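Local coordinates for S-M checkpoint control protein rad4 (Schizosaccharomyces pombe, PDB 4BMD) that acts as an adaptor essential for DNA replication and for the checkpoint coupling S and M phases, this piece being its BRCT3 and BRCT4 domains, at residues Y19-P24 / V53-Y58; P60-P65 / F98-L103; V176-N181 / D190-W195. All coordinates share one frame; numbering follows the deposited sequence. Where two conformers were deposited one is given.

Contact 1: residues Y19-P24 / V53-Y58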
loop_
_atom_site.group_PDB
_atom_site.type_symbol
_atom_site.label_atom_id
_atom_site.label_comp_id
_atom_site.label_asym_id
_atom_site.label_seq_id
_atom_site.Cartn_x
_atom_site.Cartn_y
_atom_site.Cartn_z
ATOM N N TYR A 19 -17.211 8.122 6.205
ATOM C CA TYR A 19 -18.196 7.229 5.610
ATOM C C TYR A 19 -17.517 5.922 5.214
ATOM O O TYR A 19 -16.685 5.896 4.308
ATOM C CB TYR A 19 -18.837 7.897 4.391
ATOM C CG TYR A 19 -19.728 7.000 3.557
ATOM C CD1 TYR A 19 -21.072 6.841 3.867
ATOM C CD2 TYR A 19 -19.229 6.333 2.443
ATOM C CE1 TYR A 19 -21.891 6.031 3.100
ATOM C CE2 TYR A 19 -20.040 5.522 1.672
ATOM C CZ TYR A 19 -21.369 5.374 2.005
ATOM O OH TYR A 19 -22.178 4.567 1.235
ATOM N N LEU A 20 -17.873 4.840 5.901
ATOM C CA LEU A 20 -17.256 3.540 5.660
ATOM C C LEU A 20 -18.051 2.747 4.628
ATOM O O LEU A 20 -19.235 2.476 4.820
ATOM C CB LEU A 20 -17.152 2.752 6.967
ATOM C CG LEU A 20 -16.616 3.529 8.173
ATOM C CD1 LEU A 20 -16.533 2.627 9.396
ATOM C CD2 LEU A 20 -15.262 4.155 7.870
ATOM N N TYR A 21 -17.391 2.370 3.537
ATOM C CA TYR A 21 -18.072 1.728 2.417
ATOM C C TYR A 21 -17.736 0.246 2.268
ATOM O O TYR A 21 -16.574 -0.121 2.119
ATOM C CB TYR A 21 -17.752 2.467 1.116
ATOM C CG TYR A 21 -18.382 1.854 -0.113
ATOM C CD1 TYR A 21 -19.727 2.056 -0.401
ATOM C CD2 TYR A 21 -17.631 1.084 -0.991
ATOM C CE1 TYR A 21 -20.307 1.502 -1.527
ATOM C CE2 TYR A 21 -18.201 0.528 -2.121
ATOM C CZ TYR A 21 -19.539 0.739 -2.383
ATOM O OH TYR A 21 -20.110 0.184 -3.506
ATOM N N GLU A 22 -18.772 -0.590 2.304
ATOM C CA GLU A 22 -18.652 -2.031 2.068
ATOM C C GLU A 22 -17.617 -2.750 2.932
ATOM O O GLU A 22 -16.938 -3.662 2.464
ATOM C CB GLU A 22 -18.393 -2.321 0.587
ATOM C CG GLU A 22 -19.592 -2.066 -0.311
ATOM C CD GLU A 22 -20.791 -2.915 0.061
ATOM O OE1 GLU A 22 -20.736 -4.147 -0.144
ATOM O OE2 GLU A 22 -21.788 -2.352 0.561
ATOM N N PHE A 23 -17.499 -2.340 4.189
ATOM C CA PHE A 23 -16.666 -3.063 5.139
ATOM C C PHE A 23 -17.470 -4.202 5.758
ATOM O O PHE A 23 -18.675 -4.068 5.971
ATOM C CB PHE A 23 -16.152 -2.129 6.235
ATOM C CG PHE A 23 -14.946 -1.329 5.837
ATOM C CD1 PHE A 23 -13.670 -1.845 6.006
ATOM C CD2 PHE A 23 -15.084 -0.058 5.305
ATOM C CE1 PHE A 23 -12.556 -1.112 5.646
ATOM C CE2 PHE A 23 -13.973 0.682 4.943
ATOM C CZ PHE A 23 -12.708 0.155 5.114
ATOM N N PRO A 24 -16.808 -5.334 6.040
ATOM C CA PRO A 24 -17.481 -6.449 6.713
ATOM C C PRO A 24 -17.845 -6.062 8.141
ATOM O O PRO A 24 -17.137 -5.255 8.745
ATOM C CB PRO A 24 -16.421 -7.554 6.708
ATOM C CG PRO A 24 -15.122 -6.832 6.612
ATOM C CD PRO A 24 -15.393 -5.631 5.756
ATOM N N VAL A 53 -14.332 9.408 2.456
ATOM C CA VAL A 53 -14.934 8.107 2.196
ATOM C C VAL A 53 -13.860 7.035 2.327
ATOM O O VAL A 53 -12.816 7.111 1.678
ATOM C CB VAL A 53 -15.563 8.039 0.791
ATOM C CG1 VAL A 53 -15.966 6.611 0.456
ATOM C CG2 VAL A 53 -16.760 8.975 0.698
ATOM N N VAL A 54 -14.113 6.042 3.172
ATOM C CA VAL A 54 -13.133 4.992 3.429
ATOM C C VAL A 54 -13.509 3.675 2.752
ATOM O O VAL A 54 -14.629 3.183 2.896
ATOM C CB VAL A 54 -12.936 4.769 4.939
ATOM C CG1 VAL A 54 -11.805 3.782 5.186
ATOM C CG2 VAL A 54 -12.648 6.093 5.631
ATOM N N ILE A 55 -12.556 3.116 2.012
ATOM C CA ILE A 55 -12.747 1.877 1.268
ATOM C C ILE A 55 -11.810 0.817 1.841
ATOM O O ILE A 55 -10.718 1.145 2.291
ATOM C CB ILE A 55 -12.405 2.097 -0.224
ATOM C CG1 ILE A 55 -13.141 3.325 -0.763
ATOM C CG2 ILE A 55 -12.734 0.873 -1.061
ATOM C CD1 ILE A 55 -14.644 3.208 -0.718
ATOM N N PRO A 56 -12.238 -0.456 1.859
ATOM C CA PRO A 56 -11.274 -1.500 2.219
ATOM C C PRO A 56 -10.142 -1.574 1.195
ATOM O O PRO A 56 -10.382 -1.394 -0.000
ATOM C CB PRO A 56 -12.114 -2.785 2.199
ATOM C CG PRO A 56 -13.370 -2.433 1.460
ATOM C CD PRO A 56 -13.605 -0.986 1.740
ATOM N N HIS A 57 -8.924 -1.828 1.665
ATOM C CA HIS A 57 -7.745 -1.819 0.800
ATOM C C HIS A 57 -7.788 -2.908 -0.270
ATOM O O HIS A 57 -7.136 -2.797 -1.307
ATOM C CB HIS A 57 -6.466 -1.957 1.632
ATOM C CG HIS A 57 -6.320 -3.290 2.299
ATOM N ND1 HIS A 57 -6.685 -3.510 3.609
ATOM C CD2 HIS A 57 -5.849 -4.472 1.836
ATOM C CE1 HIS A 57 -6.445 -4.771 3.926
ATOM N NE2 HIS A 57 -5.938 -5.377 2.867
ATOM N N TYR A 58 -8.562 -3.959 -0.012
ATOM C CA TYR A 58 -8.645 -5.095 -0.922
ATOM C C TYR A 58 -9.799 -4.969 -1.910
ATOM O O TYR A 58 -10.000 -5.843 -2.754
ATOM C CB TYR A 58 -8.776 -6.399 -0.131
ATOM C CG TYR A 58 -9.862 -6.368 0.919
ATOM C CD1 TYR A 58 -11.174 -6.695 0.602
ATOM C CD2 TYR A 58 -9.576 -6.014 2.231
ATOM C CE1 TYR A 58 -12.168 -6.667 1.559
ATOM C CE2 TYR A 58 -10.563 -5.982 3.196
ATOM C CZ TYR A 58 -11.859 -6.310 2.853
ATOM O OH TYR A 58 -12.846 -6.280 3.811
#

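Contact 2: residues P60-P65 / F98-L103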
loop_
_atom_site.group_PDB
_atom_site.type_symbol
_atom_site.label_atom_id
_atom_site.label_comp_id
_atom_site.label_asym_id
_atom_site.label_seq_id
_atom_site.Cartn_x
_atom_site.Cartn_y
_atom_site.Cartn_z
ATOM N N PRO A 60 -11.714 -3.969 -5.105
ATOM C CA PRO A 60 -11.356 -3.694 -6.502
ATOM C C PRO A 60 -11.755 -2.284 -6.929
ATOM O O PRO A 60 -12.919 -1.907 -6.795
ATOM C CB PRO A 60 -12.173 -4.729 -7.281
ATOM C CG PRO A 60 -12.432 -5.821 -6.306
ATOM C CD PRO A 60 -12.602 -5.138 -4.985
ATOM N N VAL A 61 -10.790 -1.525 -7.439
ATOM C CA VAL A 61 -11.019 -0.146 -7.862
ATOM C C VAL A 61 -12.121 -0.056 -8.913
ATOM O O VAL A 61 -12.968 0.837 -8.868
ATOM C CB VAL A 61 -9.730 0.478 -8.435
ATOM C CG1 VAL A 61 -9.976 1.911 -8.879
ATOM C CG2 VAL A 61 -8.612 0.419 -7.407
ATOM N N ASP A 62 -12.109 -0.999 -9.848
ATOM C CA ASP A 62 -13.058 -1.011 -10.956
ATOM C C ASP A 62 -14.508 -1.208 -10.509
ATOM O O ASP A 62 -15.437 -0.845 -11.231
ATOM C CB ASP A 62 -12.660 -2.088 -11.968
ATOM C CG ASP A 62 -12.071 -3.320 -11.306
ATOM O OD1 ASP A 62 -10.854 -3.314 -11.015
ATOM O OD2 ASP A 62 -12.822 -4.293 -11.077
ATOM N N GLU A 63 -14.698 -1.776 -9.323
ATOM C CA GLU A 63 -16.040 -2.022 -8.805
ATOM C C GLU A 63 -16.542 -0.875 -7.930
ATOM O O GLU A 63 -17.671 -0.906 -7.445
ATOM C CB GLU A 63 -16.083 -3.331 -8.014
ATOM C CG GLU A 63 -15.822 -4.573 -8.848
ATOM C CD GLU A 63 -15.950 -5.851 -8.042
ATOM O OE1 GLU A 63 -16.367 -5.775 -6.866
ATOM O OE2 GLU A 63 -15.634 -6.932 -8.582
ATOM N N LEU A 64 -15.699 0.133 -7.731
ATOM C CA LEU A 64 -16.063 1.271 -6.894
ATOM C C LEU A 64 -17.030 2.215 -7.595
ATOM O O LEU A 64 -16.852 2.539 -8.769
ATOM C CB LEU A 64 -14.816 2.044 -6.459
ATOM C CG LEU A 64 -14.003 1.455 -5.307
ATOM C CD1 LEU A 64 -12.786 2.319 -5.026
ATOM C CD2 LEU A 64 -14.868 1.325 -4.067
ATOM N N PRO A 65 -18.063 2.665 -6.870
ATOM C CA PRO A 65 -18.983 3.681 -7.386
ATOM C C PRO A 65 -18.308 5.045 -7.437
ATOM O O PRO A 65 -17.160 5.178 -7.015
ATOM C CB PRO A 65 -20.105 3.693 -6.345
ATOM C CG PRO A 65 -19.452 3.239 -5.090
ATOM C CD PRO A 65 -18.435 2.220 -5.516
ATOM N N PHE A 98 -6.239 0.915 -4.736
ATOM C CA PHE A 98 -5.225 0.580 -5.726
ATOM C C PHE A 98 -5.423 -0.806 -6.319
ATOM O O PHE A 98 -4.946 -1.091 -7.417
ATOM C CB PHE A 98 -3.826 0.675 -5.107
ATOM C CG PHE A 98 -3.609 -0.259 -3.946
ATOM C CD1 PHE A 98 -3.209 -1.572 -4.155
ATOM C CD2 PHE A 98 -3.794 0.179 -2.646
ATOM C CE1 PHE A 98 -3.012 -2.430 -3.089
ATOM C CE2 PHE A 98 -3.594 -0.675 -1.576
ATOM C CZ PHE A 98 -3.204 -1.980 -1.799
ATOM N N PHE A 99 -6.117 -1.671 -5.588
ATOM C CA PHE A 99 -6.223 -3.071 -5.984
ATOM C C PHE A 99 -7.014 -3.303 -7.268
ATOM O O PHE A 99 -8.161 -2.881 -7.398
ATOM C CB PHE A 99 -6.806 -3.927 -4.859
ATOM C CG PHE A 99 -7.004 -5.364 -5.246
ATOM C CD1 PHE A 99 -5.915 -6.200 -5.431
ATOM C CD2 PHE A 99 -8.275 -5.876 -5.438
ATOM C CE1 PHE A 99 -6.090 -7.520 -5.795
ATOM C CE2 PHE A 99 -8.457 -7.197 -5.802
ATOM C CZ PHE A 99 -7.362 -8.019 -5.980
ATOM N N ARG A 100 -6.373 -3.983 -8.212
ATOM C CA ARG A 100 -7.011 -4.368 -9.463
ATOM C C ARG A 100 -6.752 -5.845 -9.741
ATOM O O ARG A 100 -5.604 -6.258 -9.902
ATOM C CB ARG A 100 -6.489 -3.515 -10.621
ATOM C CG ARG A 100 -6.918 -2.057 -10.569
ATOM C CD ARG A 100 -6.340 -1.275 -11.739
ATOM N NE ARG A 100 -6.879 0.080 -11.818
ATOM C CZ ARG A 100 -6.356 1.130 -11.192
ATOM N NH1 ARG A 100 -5.280 0.985 -10.434
ATOM N NH2 ARG A 100 -6.912 2.326 -11.322
ATOM N N PRO A 101 -7.826 -6.648 -9.797
ATOM C CA PRO A 101 -7.735 -8.095 -10.037
ATOM C C PRO A 101 -7.022 -8.452 -11.341
ATOM O O PRO A 101 -6.536 -9.574 -11.480
ATOM C CB PRO A 101 -9.202 -8.527 -10.102
ATOM C CG PRO A 101 -9.923 -7.516 -9.280
ATOM C CD PRO A 101 -9.213 -6.221 -9.540
ATOM N N SER A 102 -6.960 -7.513 -12.279
ATOM C CA SER A 102 -6.298 -7.754 -13.557
ATOM C C SER A 102 -4.779 -7.787 -13.410
ATOM O O SER A 102 -4.071 -8.245 -14.308
ATOM C CB SER A 102 -6.708 -6.699 -14.588
ATOM O OG SER A 102 -6.395 -5.391 -14.138
ATOM N N LEU A 103 -4.283 -7.298 -12.276
ATOM C CA LEU A 103 -2.849 -7.289 -12.004
ATOM C C LEU A 103 -2.384 -8.615 -11.412
ATOM O O LEU A 103 -1.204 -8.957 -11.490
ATOM C CB LEU A 103 -2.489 -6.145 -11.055
ATOM C CG LEU A 103 -2.604 -4.730 -11.620
ATOM C CD1 LEU A 103 -2.338 -3.699 -10.536
ATOM C CD2 LEU A 103 -1.644 -4.543 -12.783
HETATM O O HOH W 1 -9.261 -5.163 -12.700
#

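Contact 3: residues V176-N181 / D190-W195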
loop_
_atom_site.group_PDB
_atom_site.type_symbol
_atom_site.label_atom_id
_atom_site.label_comp_id
_atom_site.label_asym_id
_atom_site.label_seq_id
_atom_site.Cartn_x
_atom_site.Cartn_y
_atom_site.Cartn_z
ATOM N N VAL A 176 12.025 0.631 -6.380
ATOM C CA VAL A 176 10.622 0.578 -5.977
ATOM C C VAL A 176 9.706 1.400 -6.888
ATOM O O VAL A 176 8.509 1.122 -6.986
ATOM C CB VAL A 176 10.440 1.019 -4.502
ATOM C CG1 VAL A 176 10.699 2.510 -4.350
ATOM C CG2 VAL A 176 9.052 0.655 -3.995
ATOM N N ALA A 177 10.273 2.399 -7.563
ATOM C CA ALA A 177 9.503 3.251 -8.470
ATOM C C ALA A 177 8.741 2.420 -9.499
ATOM O O ALA A 177 7.627 2.766 -9.890
ATOM C CB ALA A 177 10.413 4.255 -9.164
ATOM N N TRP A 178 9.353 1.319 -9.922
ATOM C CA TRP A 178 8.713 0.364 -10.815
ATOM C C TRP A 178 7.370 -0.111 -10.264
ATOM O O TRP A 178 6.381 -0.184 -10.995
ATOM C CB TRP A 178 9.637 -0.830 -11.046
ATOM C CG TRP A 178 8.966 -2.012 -11.671
ATOM C CD1 TRP A 178 8.631 -2.165 -12.983
ATOM C CD2 TRP A 178 8.560 -3.216 -11.010
ATOM N NE1 TRP A 178 8.036 -3.386 -13.181
ATOM C CE2 TRP A 178 7.980 -4.052 -11.985
ATOM C CE3 TRP A 178 8.628 -3.667 -9.689
ATOM C CZ2 TRP A 178 7.472 -5.313 -11.681
ATOM C CZ3 TRP A 178 8.120 -4.920 -9.389
ATOM C CH2 TRP A 178 7.550 -5.727 -10.381
ATOM N N LEU A 179 7.333 -0.423 -8.973
ATOM C CA LEU A 179 6.105 -0.897 -8.349
ATOM C C LEU A 179 5.090 0.224 -8.159
ATOM O O LEU A 179 3.893 0.022 -8.371
ATOM C CB LEU A 179 6.393 -1.577 -7.010
ATOM C CG LEU A 179 5.146 -2.080 -6.278
ATOM C CD1 LEU A 179 4.407 -3.114 -7.119
ATOM C CD2 LEU A 179 5.505 -2.645 -4.919
ATOM N N TRP A 180 5.561 1.402 -7.757
ATOM C CA TRP A 180 4.669 2.546 -7.596
ATOM C C TRP A 180 4.020 2.914 -8.927
ATOM O O TRP A 180 2.850 3.294 -8.971
ATOM C CB TRP A 180 5.402 3.762 -7.018
ATOM C CG TRP A 180 6.015 3.566 -5.653
ATOM C CD1 TRP A 180 7.264 3.954 -5.261
ATOM C CD2 TRP A 180 5.412 2.947 -4.504
ATOM N NE1 TRP A 180 7.476 3.621 -3.945
ATOM C CE2 TRP A 180 6.356 2.999 -3.459
ATOM C CE3 TRP A 180 4.169 2.354 -4.258
ATOM C CZ2 TRP A 180 6.096 2.479 -2.191
ATOM C CZ3 TRP A 180 3.914 1.837 -2.999
ATOM C CH2 TRP A 180 4.874 1.904 -1.982
ATOM N N ASN A 181 4.785 2.797 -10.008
ATOM C CA ASN A 181 4.267 3.073 -11.344
ATOM C C ASN A 181 3.159 2.102 -11.735
ATOM O O ASN A 181 2.183 2.490 -12.371
ATOM C CB ASN A 181 5.388 3.033 -12.384
ATOM C CG ASN A 181 6.382 4.165 -12.211
ATOM O OD1 ASN A 181 6.045 5.229 -11.690
ATOM N ND2 ASN A 181 7.616 3.940 -12.649
ATOM N N ASP A 190 6.314 -5.085 -17.757
ATOM C CA ASP A 190 7.168 -6.247 -17.994
ATOM C C ASP A 190 8.658 -5.913 -17.964
ATOM O O ASP A 190 9.473 -6.732 -17.543
ATOM C CB ASP A 190 6.816 -6.907 -19.329
ATOM C CG ASP A 190 5.411 -7.468 -19.346
ATOM O OD1 ASP A 190 4.913 -7.852 -18.268
ATOM O OD2 ASP A 190 4.807 -7.528 -20.437
ATOM N N GLN A 191 9.011 -4.716 -18.419
ATOM C CA GLN A 191 10.411 -4.303 -18.463
ATOM C C GLN A 191 10.820 -3.562 -17.197
ATOM O O GLN A 191 10.328 -2.468 -16.924
ATOM C CB GLN A 191 10.683 -3.431 -19.690
ATOM C CG GLN A 191 10.662 -4.181 -21.014
ATOM C CD GLN A 191 9.260 -4.445 -21.524
ATOM O OE1 GLN A 191 8.280 -3.948 -20.966
ATOM N NE2 GLN A 191 9.157 -5.227 -22.591
ATOM N N VAL A 192 11.726 -4.158 -16.428
ATOM C CA VAL A 192 12.196 -3.546 -15.189
ATOM C C VAL A 192 13.557 -2.877 -15.346
ATOM O O VAL A 192 14.040 -2.223 -14.423
ATOM C CB VAL A 192 12.290 -4.573 -14.048
ATOM C CG1 VAL A 192 10.907 -5.041 -13.647
ATOM C CG2 VAL A 192 13.170 -5.746 -14.459
ATOM N N SER A 193 14.165 -3.042 -16.518
ATOM C CA SER A 193 15.484 -2.470 -16.781
ATOM C C SER A 193 15.551 -0.952 -16.580
ATOM O O SER A 193 16.581 -0.431 -16.153
ATOM C CB SER A 193 15.987 -2.859 -18.176
ATOM O OG SER A 193 15.070 -2.482 -19.188
ATOM N N PRO A 194 14.452 -0.224 -16.882
ATOM C CA PRO A 194 14.607 1.209 -16.599
ATOM C C PRO A 194 14.602 1.542 -15.105
ATOM O O PRO A 194 14.784 2.706 -14.744
ATOM C CB PRO A 194 13.380 1.835 -17.270
ATOM C CG PRO A 194 12.968 0.854 -18.302
ATOM C CD PRO A 194 13.241 -0.475 -17.686
ATOM N N TRP A 195 14.391 0.545 -14.252
ATOM C CA TRP A 195 14.398 0.769 -12.811
ATOM C C TRP A 195 15.389 -0.145 -12.101
ATOM O O TRP A 195 15.314 -0.341 -10.889
ATOM C CB TRP A 195 12.993 0.597 -12.231
ATOM C CG TRP A 195 12.015 1.581 -12.792
ATOM C CD1 TRP A 195 11.776 2.847 -12.343
ATOM C CD2 TRP A 195 11.153 1.387 -13.920
ATOM N NE1 TRP A 195 10.814 3.452 -13.117
ATOM C CE2 TRP A 195 10.415 2.576 -14.092
ATOM C CE3 TRP A 195 10.931 0.322 -14.798
ATOM C CZ2 TRP A 195 9.472 2.729 -15.106
ATOM C CZ3 TRP A 195 9.994 0.476 -15.803
ATOM C CH2 TRP A 195 9.278 1.670 -15.949
#

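Contact 1: residues Y19-P24 / V53-Y58
Phe23 and Pro56 meet where two parallel strands end: Pro56 CD stands 3.8 Å from the centroid of the Phe23 ring, 18° off its normal, a CH-pi contact over one face. With CG anti to its carbonyl carbon (chi1 -82°), the phenyl reaches over the Val54-Pro56 backbone of the other segment. There its CZ touches Val54 CG1 at 3.7 Å, and Val54 O lies at the ring edge, near its plane. Just before this, the backbones are tied twice. Val54 N gives a nearly straight bond to Tyr19 O (2.8 Å, 173°), and Tyr21 N returns one to Val54 O (2.9 Å). These bonds join strands 17-20 and 52-55, the central pair of the 2-1-3-4 parallel sheet of the BRCT fold, here in BRCT3. Leu20 and Val54 share one face of the sheet, lying side by side with Leu20 CD2 3.8 Å from Val54 CB. On the face of Tyr19 and Val53, CG1 of the valine meets the tyrosine at its ring edge. Further on, Ile55 CD1 packs obliquely on Tyr21 CD2 at 3.7 Å, and Tyr58 OH approaches Pro24 CD at 3.3 Å from the opposite direction. Pro24 stands at the N-cap position, just ahead of helix 25-36, whose Val28 and Leu31 pack on Phe23. Ile77 of helix 74-82 meets Val54, and Phe67, from the loop before strand 71-73, sets its ring edge-to-face with that of Tyr21.

Contact 2: residues P60-P65 / F98-L103
Val61 holds CG1 anti to its backbone N (chi1 180°), which leaves CG2 beside that N and lays it along the Phe98-Phe99 peptide, 3.6 Å from Phe98 C. Phe99 turns its CG away from its own N as well (chi1 177°), carrying the ring past Pro60, where CD2 comes within 3.9 Å of Pro60 CA. The one direct hydrogen bond between the segments runs from Val61 N to Phe99 O; at 3.0 Å and an N-H...O angle of 168° it is close to straight. Pro60 CA adds a CA-H...O contact to the same oxygen at 3.4 Å, so two successive residues address one acceptor. Beside this grip the proline rings of Pro60 and Pro101 meet, CB to CD at 4.0 Å. Asp62 OD1 approaches Pro101 CD from the opposite direction at 3.6 Å and accepts a hydrogen bond from a water at 3.0 Å, which is also hydrogen-bonded to Ser102 OG, so the water bridges the two segments. Residues 61-63 form a short 3-10 turn in the loop between strands 52-55 and 71-73 of BRCT3, while 98-103 run through the linker from helix 74-82 to helix 104-107. The linker is seated in BRCT4 as well: Phe98 packs on Ala128 and Ile131 of helix 119-131 and on Ile183 of helix 177-185.

Contact 3: residues V176-N181 / D190-W195
The indole of Trp178 has Val192 CG1 over one face, 3.5 Å from the centroid of its five-membered ring and 20° off the normal, a CH-pi contact. At its edge, near the ring plane, lies Trp195 CE3, 3.8 Å from Trp178 CD1. Trp195 in turn has the backbone of Trp178 over one face and Pro194 CB over the opposite one, with Gln191 O in plane at its edge. The two indoles are neither stacked nor T-shaped: the five-membered ring of Trp178 and the six-membered ring of Trp195 are oblique, their planes at 53° and centroids 5.6 Å apart. Trp195 carries its CG beside its own backbone N (chi1 -62°), which lays the indole against the first turn of helix 177-185, where its CD1 touches Ala177 CB at 3.7 Å. The Asn181 side chain crosses the indole obliquely, ND2 3.3 Å from Trp195 CZ2. Replacing Trp195 with an alanine would probably strip the cover from Ala177 and the CB of Trp178, leaving the tail that follows the helix less firmly held. No hydrogen bond joins the segments, but Trp178 NE1 donates to Ile189 O just ahead of the tail, fixing the indole's turn. On the sheet side Trp178 packs on Ile146 and Leu148 of strand 146-149. A last-helix tryptophan packed on the sheet is a hallmark of the BRCT fold; in BRCT4, Val192 of the tail covers it too.

Contact 1 has the largest share of buried residues, five of eleven, though it is only partly buried overall, and pairs strand backbones in the BRCT3 sheet, whereas contacts 2 and 3 lie at the surface. Contacts 1 and 2 are neighbours, their centres 13 Å apart: the chain leaving strand 52-55 passes almost directly from one to the other, and Ile55 CG2 meets Leu64 CD2 at 3.7 Å. Contact 2 joins a BRCT3 loop to the interdomain linker by one backbone bond, prolines and a water. Contact 3 belongs to BRCT4, about 29 Å from contact 1 between centres, and joins helix to tail through aromatic and aliphatic packing without a direct hydrogen bond.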